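Putative uncharacterized protein (Campylobacter jejuni, PDB 5TPU) binds thymidine-5'-diphosphate in a beta-sheet fold of the WxcM-like family of the cupin clan, though its function is not assigned. Local coordinates at residues E32-I37 with N59-L64; R39-F44 with L112-S117. The protein carries 3 engineered substitutions. One frame throughout, in Å; residues are numbered along the deposited sequence.

Contact 1: E32-I37 with N59-L64; sequences EVPFEI and NLEQVL
F35 lays its ring across the start of strand 62-68 in this cupin-clan beta fold, with E61 and V63 as its main partners. It comes from the loop between strands 22-28 and 39-44.

The contact is mostly apolar. F35 CD2 lies 3.6 Å from E61 CB. A chi1 of 54° sets CG between the backbone N and the carbonyl carbon of F35 and turns the ring toward residues 61-63. E61 O lies over one face, and E61 CB flanks the rim at CD2 and CE2. V33 CG1 of the same loop covers the opposite face, over its centre. The ring is thus clamped between V33 of its own loop and the backbone of E61, just before strand 62-68. V63 N meets the ring edge, 3.9 Å from F35 CZ. V63 CG2 makes a looser apolar contact, 4.2 Å from F35 CE2. Y94 of strand 91-95 also packs on P34 and F35.

No direct hydrogen bond joins the two segments. Q62 directs its CB away from the loop, and its OE1 is hydrogen-bonded to R101. E61 N is bonded to S117 OG, which joins the lead-in to strand 62-68 to the end of its sheet neighbour 111-116.

The polar link runs through the carboxylate of E61. The E61 side chain, extended beyond CG, runs antiparallel to that of F35. The carboxylate and ring planes are 60° apart. One water donates to both sides of the contact. It is 3.2 Å from P34 O, while E61 OE2 accepts its second bond at 2.9 Å from the water O.

Contact 2: R39-F44 with L112-S117; sequences RVYYIF and LLVLAS. With TYD (thymidine-5'-diphosphate), chain E.
Y41 and V114 face each other as a hydrogen-bonded pair in an antiparallel ladder. V114 N donates a hydrogen bond to Y41 O at 2.8 Å, and Y41 N bonds back to V114 O. R39 with A116 and I43 with L112 are the other hydrogen-bonded pairs. V40 with L115 and Y42 with L113 alternate with them as non-hydrogen-bonded pairs.

From CB, the Y41 side chain turns at chi1 68°, which brings its ring over V114 on the same side of the sheet. CD1 lies about equally far from V114 CB and from C5M of thymidine-5'-diphosphate. CE1 meets V114 CG2 at 3.7 Å, and CE2 meets V114 CG1 at 3.4 Å. V114 CB makes a CH-pi contact, 3.6 Å from the ring centroid. On the opposite face the ligand methyl C5M sits over the ring centre, 3.8 Å from Y41 CZ. The ring is therefore sandwiched between a valine and the thymine methyl. At the tip, Y41 OH touches both V114 methyls and comes close to Q62 NE2.

R39 binds the thymine base at O4. Its chain bends at chi3, and NH2 donates to ligand O4 at 2.8 Å. A116 CB covers one face of the guanidinium, 3.8 Å from R39 NE. R39 NE is also hydrogen-bonded to D118 O.

V40 and L113 meet on the other side of the sheet, CG1 to CD1 at 3.6 Å. Strand 111-116 lies between strands 39-44 and 62-68. At its far edge, strand 39-44 pairs with a strand of the second subunit, so the sheet continues across the interface.

From the N terminus, the chain leaves strand 22-28 through the loop 32-37 and passes directly into strand 39-44. Residues 59-64 then return to the loop at contact 1, closing a connection of 21 residues. Much later, 112-117 comes alongside 39-44 at contact 2, closing one of 67 residues. The two closures cross, because their segments alternate along the chain. They join in the same sheet, where strand 62-68 neighbours strand 111-116. E61 O probably accepts a hydrogen bond from S117 N, and V63 N probably donates one to L115 O. Together the contacts tie the loop to strand 62-68, and strand 111-116 to strand 39-44 at the subunit interface.

Contact 1: E32-I37 with N59-L64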
ATOM      1  N   GLU A  32       2.114  -6.139  12.324  1.00 31.25           N
ATOM      2  CA  GLU A  32       3.106  -5.098  12.019  1.00 28.44           C
ATOM      3  C   GLU A  32       2.489  -3.732  12.184  1.00 30.44           C
ATOM      4  O   GLU A  32       3.195  -2.763  12.436  1.00 33.27           O
ATOM      5  CB  GLU A  32       3.656  -5.222  10.594  1.00 25.32           C
ATOM      6  CG  GLU A  32       4.477  -6.475  10.371  1.00 26.30           C
ATOM      7  CD  GLU A  32       3.647  -7.735  10.158  1.00 26.09           C
ATOM      8  OE1 GLU A  32       2.394  -7.695  10.131  1.00 23.85           O
ATOM      9  OE2 GLU A  32       4.275  -8.789   9.986  1.00 27.98           O
ATOM     10  N   VAL A  33       1.175  -3.660  12.016  1.00 29.52           N
ATOM     11  CA  VAL A  33       0.426  -2.424  12.065  1.00 31.36           C
ATOM     12  C   VAL A  33      -0.361  -2.556  13.355  1.00 28.03           C
ATOM     13  O   VAL A  33      -1.066  -3.546  13.484  1.00 27.04           O
ATOM     14  CB  VAL A  33      -0.554  -2.389  10.858  1.00 32.01           C
ATOM     15  CG1 VAL A  33      -1.503  -1.212  10.917  1.00 33.31           C
ATOM     16  CG2 VAL A  33       0.201  -2.341   9.555  1.00 33.93           C
ATOM     17  N   PRO A  34      -0.277  -1.576  14.290  1.00 29.98           N
ATOM     18  CA  PRO A  34      -0.983  -1.661  15.581  1.00 31.71           C
ATOM     19  C   PRO A  34      -2.450  -1.314  15.498  1.00 29.87           C
ATOM     20  O   PRO A  34      -3.002  -0.763  16.429  1.00 32.81           O
ATOM     21  CB  PRO A  34      -0.284  -0.593  16.441  1.00 32.22           C
ATOM     22  CG  PRO A  34       0.122   0.445  15.455  1.00 32.77           C
ATOM     23  CD  PRO A  34       0.480  -0.311  14.189  1.00 33.75           C
ATOM     24  N   PHE A  35      -3.075  -1.596  14.366  1.00 33.54           N
ATOM     25  CA  PHE A  35      -4.482  -1.356  14.196  1.00 29.41           C
ATOM     26  C   PHE A  35      -5.010  -2.241  13.064  1.00 28.67           C
ATOM     27  O   PHE A  35      -4.258  -3.000  12.437  1.00 26.38           O
ATOM     28  CB  PHE A  35      -4.763   0.132  13.954  1.00 27.25           C
ATOM     29  CG  PHE A  35      -3.981   0.739  12.805  1.00 25.37           C
ATOM     30  CD1 PHE A  35      -4.370   0.541  11.497  1.00 25.79           C
ATOM     31  CD2 PHE A  35      -2.873   1.529  13.041  1.00 23.61           C
ATOM     32  CE1 PHE A  35      -3.651   1.116  10.454  1.00 27.66           C
ATOM     33  CE2 PHE A  35      -2.154   2.127  12.009  1.00 21.63           C
ATOM     34  CZ  PHE A  35      -2.537   1.911  10.706  1.00 22.75           C
ATOM     35  N   GLU A  36      -6.317  -2.139  12.865  1.00 27.80           N
ATOM     36  CA  GLU A  36      -7.020  -2.675  11.718  1.00 31.22           C
ATOM     37  C   GLU A  36      -7.070  -1.705  10.556  1.00 28.20           C
ATOM     38  O   GLU A  36      -7.595  -0.608  10.630  1.00 32.09           O
ATOM     39  CB  GLU A  36      -8.464  -3.084  12.090  1.00 31.35           C
ATOM     40  CG  GLU A  36      -8.543  -4.583  12.334  1.00 39.02           C
ATOM     41  CD  GLU A  36      -9.771  -5.046  13.078  1.00 41.80           C
ATOM     42  OE1 GLU A  36     -10.901  -4.690  12.664  1.00 53.30           O
ATOM     43  OE2 GLU A  36      -9.595  -5.797  14.058  1.00 49.28           O
ATOM     44  N   ILE A  37      -6.564  -2.172   9.440  1.00 31.41           N
ATOM     45  CA  ILE A  37      -6.523  -1.399   8.222  1.00 29.79           C
ATOM     46  C   ILE A  37      -7.959  -1.169   7.754  1.00 30.26           C
ATOM     47  O   ILE A  37      -8.688  -2.115   7.536  1.00 34.23           O
ATOM     48  CB  ILE A  37      -5.717  -2.192   7.195  1.00 28.18           C
ATOM     49  CG1 ILE A  37      -4.265  -2.283   7.647  1.00 28.90           C
ATOM     50  CG2 ILE A  37      -5.822  -1.581   5.813  1.00 34.33           C
ATOM     51  CD1 ILE A  37      -3.492  -3.389   6.936  1.00 27.77           C
ATOM     52  N   ASN A  59      -8.236  10.686  16.266  1.00 29.79           N
ATOM     53  CA  ASN A  59      -8.165   9.239  16.500  1.00 31.97           C
ATOM     54  C   ASN A  59      -7.497   8.403  15.418  1.00 29.06           C
ATOM     55  O   ASN A  59      -7.174   7.228  15.622  1.00 28.02           O
ATOM     56  CB  ASN A  59      -9.552   8.677  16.757  1.00 39.59           C
ATOM     57  CG  ASN A  59      -9.845   8.588  18.241  1.00 46.81           C
ATOM     58  OD1 ASN A  59      -9.985   7.497  18.810  1.00 50.15           O
ATOM     59  ND2 ASN A  59      -9.824   9.741  18.891  1.00 44.13           N
ATOM     60  N   LEU A  60      -7.265   9.037  14.280  1.00 26.61           N
ATOM     61  CA  LEU A  60      -6.722   8.328  13.134  1.00 23.41           C
ATOM     62  C   LEU A  60      -5.262   7.961  13.382  1.00 21.84           C
ATOM     63  O   LEU A  60      -4.403   8.813  13.725  1.00 20.18           O
ATOM     64  CB  LEU A  60      -6.866   9.198  11.881  1.00 22.00           C
ATOM     65  CG  LEU A  60      -6.265   8.626  10.582  1.00 21.91           C
ATOM     66  CD1 LEU A  60      -7.022   7.389  10.164  1.00 20.91           C
ATOM     67  CD2 LEU A  60      -6.245   9.706   9.496  1.00 22.69           C
ATOM     68  N   GLU A  61      -5.005   6.679  13.175  1.00 21.20           N
ATOM     69  CA  GLU A  61      -3.645   6.164  13.109  1.00 21.91           C
ATOM     70  C   GLU A  61      -3.266   5.779  11.699  1.00 22.27           C
ATOM     71  O   GLU A  61      -4.129   5.315  10.929  1.00 22.35           O
ATOM     72  CB  GLU A  61      -3.549   4.927  13.966  1.00 21.74           C
ATOM     73  CG  GLU A  61      -3.851   5.219  15.438  1.00 22.49           C
ATOM     74  CD  GLU A  61      -3.862   3.936  16.230  1.00 25.06           C
ATOM     75  OE1 GLU A  61      -2.790   3.398  16.613  1.00 21.89           O
ATOM     76  OE2 GLU A  61      -4.976   3.447  16.404  1.00 26.62           O
ATOM     77  N   GLN A  62      -1.978   5.937  11.397  1.00 20.19           N
ATOM     78  CA  GLN A  62      -1.422   5.592  10.090  1.00 19.56           C
ATOM     79  C   GLN A  62      -0.048   4.925  10.149  1.00 21.12           C
ATOM     80  O   GLN A  62       0.738   5.143  11.074  1.00 22.26           O
ATOM     81  CB  GLN A  62      -1.292   6.849   9.221  1.00 19.37           C
ATOM     82  CG  GLN A  62      -2.591   7.569   8.878  1.00 23.95           C
ATOM     83  CD  GLN A  62      -2.331   9.043   8.600  1.00 28.84           C
ATOM     84  OE1 GLN A  62      -1.815   9.769   9.457  1.00 31.11           O
ATOM     85  NE2 GLN A  62      -2.611   9.466   7.398  1.00 27.05           N
ATOM     86  N   VAL A  63       0.276   4.162   9.112  1.00 19.15           N
ATOM     87  CA  VAL A  63       1.671   3.819   8.851  1.00 18.70           C
ATOM     88  C   VAL A  63       2.075   4.300   7.487  1.00 16.59           C
ATOM     89  O   VAL A  63       1.422   3.946   6.516  1.00 18.70           O
ATOM     90  CB  VAL A  63       1.902   2.316   8.982  1.00 18.41           C
ATOM     91  CG1 VAL A  63       3.278   1.938   8.444  1.00 19.41           C
ATOM     92  CG2 VAL A  63       1.719   1.920  10.429  1.00 19.45           C
ATOM     93  N   LEU A  64       3.141   5.089   7.432  1.00 15.55           N
ATOM     94  CA  LEU A  64       3.667   5.697   6.191  1.00 15.28           C
ATOM     95  C   LEU A  64       4.862   4.923   5.682  1.00 14.96           C
ATOM     96  O   LEU A  64       5.808   4.726   6.453  1.00 15.34           O
ATOM     97  CB  LEU A  64       4.117   7.150   6.435  1.00 15.58           C
ATOM     98  CG  LEU A  64       3.026   8.234   6.381  1.00 15.26           C
ATOM     99  CD1 LEU A  64       1.902   7.922   7.354  1.00 16.35           C
ATOM    100  CD2 LEU A  64       3.623   9.589   6.675  1.00 15.65           C
TER
HETATM  101  O   HOH W   1      -5.741   0.736  17.117  1.00 38.22           O

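Contact 2: R39-F44 with L112-S117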
ATOM      1  N   ARG A  39      -8.322   1.422   5.260  1.00 20.66           N
ATOM      2  CA  ARG A  39      -8.077   2.305   4.138  1.00 20.69           C
ATOM      3  C   ARG A  39      -6.589   2.217   3.817  1.00 21.40           C
ATOM      4  O   ARG A  39      -5.732   2.125   4.695  1.00 19.87           O
ATOM      5  CB  ARG A  39      -8.530   3.737   4.440  1.00 19.30           C
ATOM      6  CG  ARG A  39      -8.030   4.745   3.422  1.00 22.41           C
ATOM      7  CD  ARG A  39      -8.447   6.208   3.646  1.00 21.56           C
ATOM      8  NE  ARG A  39      -8.432   6.623   5.053  1.00 19.60           N
ATOM      9  CZ  ARG A  39      -8.078   7.821   5.480  1.00 19.11           C
ATOM     10  NH1 ARG A  39      -8.133   8.087   6.776  1.00 23.98           N
ATOM     11  NH2 ARG A  39      -7.678   8.770   4.644  1.00 21.31           N
ATOM     12  N   VAL A  40      -6.297   2.149   2.527  1.00 21.75           N
ATOM     13  CA  VAL A  40      -4.942   2.241   2.060  1.00 21.59           C
ATOM     14  C   VAL A  40      -5.022   3.354   1.047  1.00 21.73           C
ATOM     15  O   VAL A  40      -5.934   3.435   0.219  1.00 20.28           O
ATOM     16  CB  VAL A  40      -4.476   0.912   1.429  1.00 23.57           C
ATOM     17  CG1 VAL A  40      -3.120   1.083   0.774  1.00 24.96           C
ATOM     18  CG2 VAL A  40      -4.383  -0.174   2.477  1.00 22.97           C
ATOM     19  N   TYR A  41      -4.084   4.267   1.126  1.00 20.68           N
ATOM     20  CA  TYR A  41      -3.983   5.254   0.068  1.00 20.13           C
ATOM     21  C   TYR A  41      -2.536   5.525  -0.297  1.00 19.39           C
ATOM     22  O   TYR A  41      -1.611   5.203   0.472  1.00 19.67           O
ATOM     23  CB  TYR A  41      -4.728   6.532   0.485  1.00 19.51           C
ATOM     24  CG  TYR A  41      -4.158   7.355   1.618  1.00 18.34           C
ATOM     25  CD1 TYR A  41      -3.285   8.392   1.359  1.00 17.97           C
ATOM     26  CD2 TYR A  41      -4.540   7.137   2.954  1.00 20.03           C
ATOM     27  CE1 TYR A  41      -2.781   9.154   2.386  1.00 19.37           C
ATOM     28  CE2 TYR A  41      -4.050   7.935   4.000  1.00 17.72           C
ATOM     29  CZ  TYR A  41      -3.187   8.942   3.695  1.00 17.74           C
ATOM     30  OH  TYR A  41      -2.643   9.761   4.634  1.00 18.24           O
ATOM     31  N   TYR A  42      -2.338   6.072  -1.493  1.00 17.57           N
ATOM     32  CA  TYR A  42      -0.990   6.338  -1.933  1.00 15.38           C
ATOM     33  C   TYR A  42      -0.948   7.609  -2.699  1.00 15.02           C
ATOM     34  O   TYR A  42      -1.950   8.013  -3.286  1.00 16.88           O
ATOM     35  CB  TYR A  42      -0.357   5.141  -2.633  1.00 15.46           C
ATOM     36  CG  TYR A  42      -1.163   4.569  -3.692  1.00 15.03           C
ATOM     37  CD1 TYR A  42      -0.937   4.921  -5.026  1.00 16.13           C
ATOM     38  CD2 TYR A  42      -2.214   3.702  -3.394  1.00 17.12           C
ATOM     39  CE1 TYR A  42      -1.747   4.432  -6.043  1.00 16.38           C
ATOM     40  CE2 TYR A  42      -3.019   3.180  -4.409  1.00 15.66           C
ATOM     41  CZ  TYR A  42      -2.793   3.532  -5.731  1.00 17.66           C
ATOM     42  OH  TYR A  42      -3.614   3.027  -6.740  1.00 17.19           O
ATOM     43  N   ILE A  43       0.179   8.292  -2.567  1.00 15.05           N
ATOM     44  CA  ILE A  43       0.437   9.577  -3.189  1.00 13.83           C
ATOM     45  C   ILE A  43       1.649   9.425  -4.095  1.00 14.47           C
ATOM     46  O   ILE A  43       2.632   8.790  -3.744  1.00 14.84           O
ATOM     47  CB  ILE A  43       0.681  10.663  -2.154  1.00 14.89           C
ATOM     48  CG1 ILE A  43      -0.537  10.823  -1.256  1.00 16.77           C
ATOM     49  CG2 ILE A  43       0.926  11.990  -2.817  1.00 16.51           C
ATOM     50  CD1 ILE A  43      -0.313  11.603   0.020  1.00 16.69           C
ATOM     51  N   PHE A  44       1.505   9.907  -5.315  1.00 14.63           N
ATOM     52  CA  PHE A  44       2.532   9.821  -6.344  1.00 15.77           C
ATOM     53  C   PHE A  44       2.538  11.136  -7.157  1.00 15.39           C
ATOM     54  O   PHE A  44       1.762  12.042  -6.878  1.00 14.12           O
ATOM     55  CB  PHE A  44       2.310   8.550  -7.223  1.00 14.72           C
ATOM     56  CG  PHE A  44       0.955   8.467  -7.913  1.00 14.47           C
ATOM     57  CD1 PHE A  44       0.833   8.765  -9.261  1.00 13.24           C
ATOM     58  CD2 PHE A  44      -0.180   7.974  -7.239  1.00 13.62           C
ATOM     59  CE1 PHE A  44      -0.386   8.651  -9.926  1.00 13.41           C
ATOM     60  CE2 PHE A  44      -1.398   7.835  -7.901  1.00 13.85           C
ATOM     61  CZ  PHE A  44      -1.516   8.179  -9.262  1.00 13.12           C
ATOM     62  N   LEU A 112       4.404   7.618  -1.836  1.00 13.25           N
ATOM     63  CA  LEU A 112       4.159   7.343  -0.445  1.00 12.30           C
ATOM     64  C   LEU A 112       2.943   6.457  -0.311  1.00 11.78           C
ATOM     65  O   LEU A 112       1.899   6.814  -0.787  1.00 13.06           O
ATOM     66  CB  LEU A 112       3.878   8.648   0.252  1.00 12.33           C
ATOM     67  CG  LEU A 112       3.380   8.588   1.704  1.00 12.28           C
ATOM     68  CD1 LEU A 112       4.410   7.998   2.646  1.00 11.90           C
ATOM     69  CD2 LEU A 112       3.076  10.022   2.064  1.00 12.23           C
ATOM     70  N   LEU A 113       3.105   5.330   0.366  1.00 11.97           N
ATOM     71  CA  LEU A 113       2.069   4.418   0.752  1.00 12.63           C
ATOM     72  C   LEU A 113       1.651   4.672   2.199  1.00 13.98           C
ATOM     73  O   LEU A 113       2.503   4.859   3.094  1.00 14.32           O
ATOM     74  CB  LEU A 113       2.548   2.986   0.596  1.00 14.08           C
ATOM     75  CG  LEU A 113       1.510   1.928   1.015  1.00 14.58           C
ATOM     76  CD1 LEU A 113       0.340   1.949   0.049  1.00 15.47           C
ATOM     77  CD2 LEU A 113       2.157   0.548   1.022  1.00 14.17           C
ATOM     78  N   VAL A 114       0.344   4.729   2.410  1.00 14.57           N
ATOM     79  CA  VAL A 114      -0.214   4.993   3.742  1.00 16.49           C
ATOM     80  C   VAL A 114      -1.274   3.995   4.053  1.00 17.74           C
ATOM     81  O   VAL A 114      -2.156   3.801   3.252  1.00 17.04           O
ATOM     82  CB  VAL A 114      -0.778   6.403   3.928  1.00 16.82           C
ATOM     83  CG1 VAL A 114      -1.311   6.521   5.339  1.00 19.64           C
ATOM     84  CG2 VAL A 114       0.279   7.456   3.678  1.00 15.39           C
ATOM     85  N   LEU A 115      -1.111   3.323   5.198  1.00 19.39           N
ATOM     86  CA  LEU A 115      -2.077   2.388   5.761  1.00 18.44           C
ATOM     87  C   LEU A 115      -2.796   3.175   6.856  1.00 19.66           C
ATOM     88  O   LEU A 115      -2.147   3.779   7.707  1.00 18.90           O
ATOM     89  CB  LEU A 115      -1.339   1.183   6.350  1.00 20.21           C
ATOM     90  CG  LEU A 115      -0.929  -0.017   5.444  1.00 24.77           C
ATOM     91  CD1 LEU A 115      -0.635   0.279   3.985  1.00 21.99           C
ATOM     92  CD2 LEU A 115       0.242  -0.829   6.001  1.00 24.53           C
ATOM     93  N   ALA A 116      -4.122   3.247   6.818  1.00 19.52           N
ATOM     94  CA  ALA A 116      -4.876   4.055   7.787  1.00 18.18           C
ATOM     95  C   ALA A 116      -5.846   3.243   8.642  1.00 19.50           C
ATOM     96  O   ALA A 116      -6.507   2.319   8.153  1.00 22.06           O
ATOM     97  CB  ALA A 116      -5.632   5.112   7.039  1.00 21.53           C
ATOM     98  N   SER A 117      -5.939   3.578   9.924  1.00 19.68           N
ATOM     99  CA  SER A 117      -6.850   2.879  10.830  1.00 21.50           C
ATOM    100  C   SER A 117      -8.340   3.149  10.589  1.00 23.94           C
ATOM    101  O   SER A 117      -9.182   2.488  11.171  1.00 25.69           O
ATOM    102  CB  SER A 117      -6.548   3.319  12.247  1.00 20.19           C
ATOM    103  OG  SER A 117      -6.757   4.715  12.408  1.00 18.06           O
TER
HETATM  104  PA  TYD E 200      -4.799  15.597   1.648  1.00 19.88           P
HETATM  105  O1A TYD E 200      -3.534  16.177   1.082  1.00 20.33           O
HETATM  106  O2A TYD E 200      -4.830  14.549   2.696  1.00 19.80           O
HETATM  107  O3A TYD E 200      -5.832  16.699   2.181  1.00 20.97           O
HETATM  108  PB  TYD E 200      -5.849  18.274   1.809  1.00 24.90           P
HETATM  109  O1B TYD E 200      -7.329  18.585   2.091  1.00 22.68           O
HETATM  110  O2B TYD E 200      -5.533  18.338   0.345  1.00 19.37           O
HETATM  111  O3B TYD E 200      -4.804  18.864   2.700  1.00 28.95           O
HETATM  112  O5' TYD E 200      -5.464  14.765   0.488  1.00 19.76           O
HETATM  113  C5' TYD E 200      -5.318  15.162  -0.871  1.00 18.23           C
HETATM  114  C4' TYD E 200      -6.642  15.015  -1.569  1.00 17.74           C
HETATM  115  O4' TYD E 200      -7.171  13.688  -1.492  1.00 17.98           O
HETATM  116  C3' TYD E 200      -7.669  15.894  -0.924  1.00 19.79           C
HETATM  117  O3' TYD E 200      -8.302  16.564  -2.032  1.00 21.21           O
HETATM  118  C2' TYD E 200      -8.517  14.947  -0.056  1.00 17.82           C
HETATM  119  C1' TYD E 200      -8.385  13.655  -0.822  1.00 17.89           C
HETATM  120  N1  TYD E 200      -8.293  12.437  -0.065  1.00 19.47           N
HETATM  121  C2  TYD E 200      -9.193  11.389  -0.361  1.00 20.01           C
HETATM  122  O2  TYD E 200     -10.058  11.534  -1.271  1.00 20.44           O
HETATM  123  N3  TYD E 200      -9.122  10.236   0.319  1.00 19.48           N
HETATM  124  C4  TYD E 200      -8.195  10.012   1.276  1.00 18.35           C
HETATM  125  O4  TYD E 200      -8.162   8.910   1.865  1.00 15.40           O
HETATM  126  C5  TYD E 200      -7.234  11.088   1.569  1.00 18.25           C
HETATM  127  C5M TYD E 200      -6.172  10.952   2.601  1.00 21.48           C
HETATM  128  C6  TYD E 200      -7.315  12.273   0.856  1.00 19.87           C